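Local coordinates for protein fimbrial structural subunit (Actinomyces naeslundii, PDB 3QDH) that forms the shaft of type 2 fimbriae as their structural subunit and probably mediates the contacts of Actinomyces with streptococci and host cells during oral biofilm development, at residues Ile24-Ser29 and Asp52-Val57. Residues are numbered along the deposited sequence; the frame is centred on the assembly and turned at random.
Sequences IKFPVS and DRLTAV
The ring of Phe26 meets the methyl CD1 of Leu54 at its edge, in the plane of the ring, while one ring face is lined by CG2 of Ile24, about 3.5 Å above the plane and offset toward the rim. The edge contact is made by CE2 of Phe26, 3.8 Å from Leu54 CD1, the two side chains reaching for each other from opposite directions. The other leucine methyl serves the second partner: Leu54 CD2 lies 4.1 Å from Ile24 CD1, and here the side chains cross at about a right angle. In Ile24 the two branches divide the work. With CG1 beside the backbone N (chi1 -63°) and the chain then extended (chi2 176°), CD1 is carried out to the leucine, whereas CG2, anti to that N, rests against the phenylalanine. The arrangement belongs to a beta-sandwich, consistent with the CnaA (DEv-IgG) fold known in this adhesin, in the part of this FimA fragment that resembles an N2 domain: strands 23-31 and 54-55 both pair antiparallel with strand 102-111, and from residues 24-29 alternate side chains, those of Ile24, Phe26 and Val28, turn inward onto strand 118-131 of another sheet. Between Ile24 and Leu54 the CA atoms stand 8.1 Å apart, a separation bridged by side chains alone, with 112 Å² buried in all. Just before Leu54, Arg53 ties its turn to neighbouring backbone, its guanidinium bonding to the carbonyl oxygens of Ala114 and Ala118 and forming a salt bridge with Asp51. Phe26 also takes part in a cation-pi interaction with Lys8.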
loop_
_atom_site.group_PDB
_atom_site.type_symbol
_atom_site.label_atom_id
_atom_site.label_comp_id
_atom_site.label_asym_id
_atom_site.label_seq_id
_atom_site.Cartn_x
_atom_site.Cartn_y
_atom_site.Cartn_z
ATOM N N ILE A 24 2.071 -0.867 -1.436
ATOM C CA ILE A 24 0.712 -0.678 -0.929
ATOM C C ILE A 24 -0.199 -0.896 -2.133
ATOM O O ILE A 24 0.047 -0.341 -3.205
ATOM C CB ILE A 24 0.454 0.736 -0.332
ATOM C CG1 ILE A 24 1.340 0.997 0.893
ATOM C CG2 ILE A 24 -1.010 0.885 0.073
ATOM C CD1 ILE A 24 1.203 2.416 1.463
ATOM N N LYS A 25 -1.218 -1.729 -1.945
ATOM C CA LYS A 25 -2.183 -2.048 -2.991
ATOM C C LYS A 25 -3.569 -1.519 -2.646
ATOM O O LYS A 25 -4.098 -1.771 -1.554
ATOM C CB LYS A 25 -2.227 -3.565 -3.243
ATOM C CG LYS A 25 -1.009 -4.055 -4.003
ATOM C CD LYS A 25 -1.101 -5.526 -4.369
ATOM C CE LYS A 25 0.194 -5.983 -5.023
ATOM N NZ LYS A 25 0.019 -7.310 -5.676
ATOM N N PHE A 26 -4.143 -0.784 -3.599
ATOM C CA PHE A 26 -5.437 -0.137 -3.424
ATOM C C PHE A 26 -6.457 -0.695 -4.406
ATOM O O PHE A 26 -6.429 -0.320 -5.581
ATOM C CB PHE A 26 -5.349 1.364 -3.726
ATOM C CG PHE A 26 -4.387 2.143 -2.870
ATOM C CD1 PHE A 26 -4.682 2.430 -1.536
ATOM C CD2 PHE A 26 -3.224 2.673 -3.426
ATOM C CE1 PHE A 26 -3.808 3.190 -0.756
ATOM C CE2 PHE A 26 -2.342 3.444 -2.651
ATOM C CZ PHE A 26 -2.635 3.698 -1.316
ATOM N N PRO A 27 -7.375 -1.558 -3.935
ATOM C CA PRO A 27 -8.516 -1.964 -4.765
ATOM C C PRO A 27 -9.452 -0.783 -5.052
ATOM O O PRO A 27 -9.846 -0.052 -4.131
ATOM C CB PRO A 27 -9.205 -3.051 -3.922
ATOM C CG PRO A 27 -8.172 -3.492 -2.939
ATOM C CD PRO A 27 -7.358 -2.269 -2.645
ATOM N N VAL A 28 -9.752 -0.571 -6.334
ATOM C CA VAL A 28 -10.611 0.521 -6.780
ATOM C C VAL A 28 -11.718 -0.097 -7.625
ATOM O O VAL A 28 -11.440 -0.951 -8.476
ATOM C CB VAL A 28 -9.816 1.589 -7.612
ATOM C CG1 VAL A 28 -10.763 2.539 -8.338
ATOM C CG2 VAL A 28 -8.854 2.382 -6.715
ATOM N N SER A 29 -12.965 0.296 -7.384
ATOM C CA SER A 29 -14.076 -0.238 -8.177
ATOM C C SER A 29 -15.206 0.765 -8.443
ATOM O O SER A 29 -15.458 1.674 -7.652
ATOM C CB SER A 29 -14.628 -1.547 -7.580
ATOM O OG SER A 29 -15.347 -1.307 -6.393
ATOM N N ASP A 52 3.215 10.867 -3.707
ATOM C CA ASP A 52 4.648 10.965 -4.053
ATOM C C ASP A 52 5.574 10.008 -3.320
ATOM O O ASP A 52 6.672 9.733 -3.797
ATOM C CB ASP A 52 5.163 12.394 -3.837
ATOM C CG ASP A 52 4.645 13.375 -4.867
ATOM O OD1 ASP A 52 4.071 12.946 -5.889
ATOM O OD2 ASP A 52 4.841 14.593 -4.664
ATOM N N ARG A 53 5.151 9.515 -2.159
ATOM C CA ARG A 53 5.953 8.547 -1.405
ATOM C C ARG A 53 5.932 7.161 -2.039
ATOM O O ARG A 53 6.711 6.278 -1.648
ATOM C CB ARG A 53 5.492 8.468 0.049
ATOM C CG ARG A 53 5.957 9.650 0.902
ATOM C CD ARG A 53 5.110 9.777 2.149
ATOM N NE ARG A 53 3.790 10.331 1.851
ATOM C CZ ARG A 53 2.943 10.768 2.772
ATOM N NH1 ARG A 53 3.272 10.706 4.062
ATOM N NH2 ARG A 53 1.767 11.268 2.406
ATOM N N LEU A 54 5.033 6.972 -3.008
ATOM C CA LEU A 54 4.929 5.704 -3.719
ATOM C C LEU A 54 5.617 5.780 -5.083
ATOM O O LEU A 54 5.394 6.709 -5.858
ATOM C CB LEU A 54 3.459 5.255 -3.832
ATOM C CG LEU A 54 2.700 5.094 -2.503
ATOM C CD1 LEU A 54 1.188 4.837 -2.709
ATOM C CD2 LEU A 54 3.313 3.994 -1.642
ATOM N N THR A 55 6.473 4.804 -5.356
ATOM C CA THR A 55 7.249 4.805 -6.585
ATOM C C THR A 55 6.900 3.593 -7.456
ATOM O O THR A 55 6.272 2.630 -6.982
ATOM C CB THR A 55 8.771 4.867 -6.283
ATOM O OG1 THR A 55 9.458 5.435 -7.401
ATOM C CG2 THR A 55 9.334 3.489 -5.959
ATOM N N ALA A 56 7.322 3.655 -8.721
ATOM C CA ALA A 56 7.038 2.620 -9.714
ATOM C C ALA A 56 5.537 2.301 -9.751
ATOM O O ALA A 56 5.135 1.137 -9.770
ATOM C CB ALA A 56 7.876 1.355 -9.440
ATOM N N VAL A 57 4.722 3.352 -9.763
ATOM C CA VAL A 57 3.273 3.207 -9.634
ATOM C C VAL A 57 2.648 2.605 -10.892
ATOM O O VAL A 57 3.082 2.895 -12.006
ATOM C CB VAL A 57 2.575 4.529 -9.227
ATOM C CG1 VAL A 57 3.132 5.025 -7.878
ATOM C CG2 VAL A 57 2.723 5.604 -10.294
#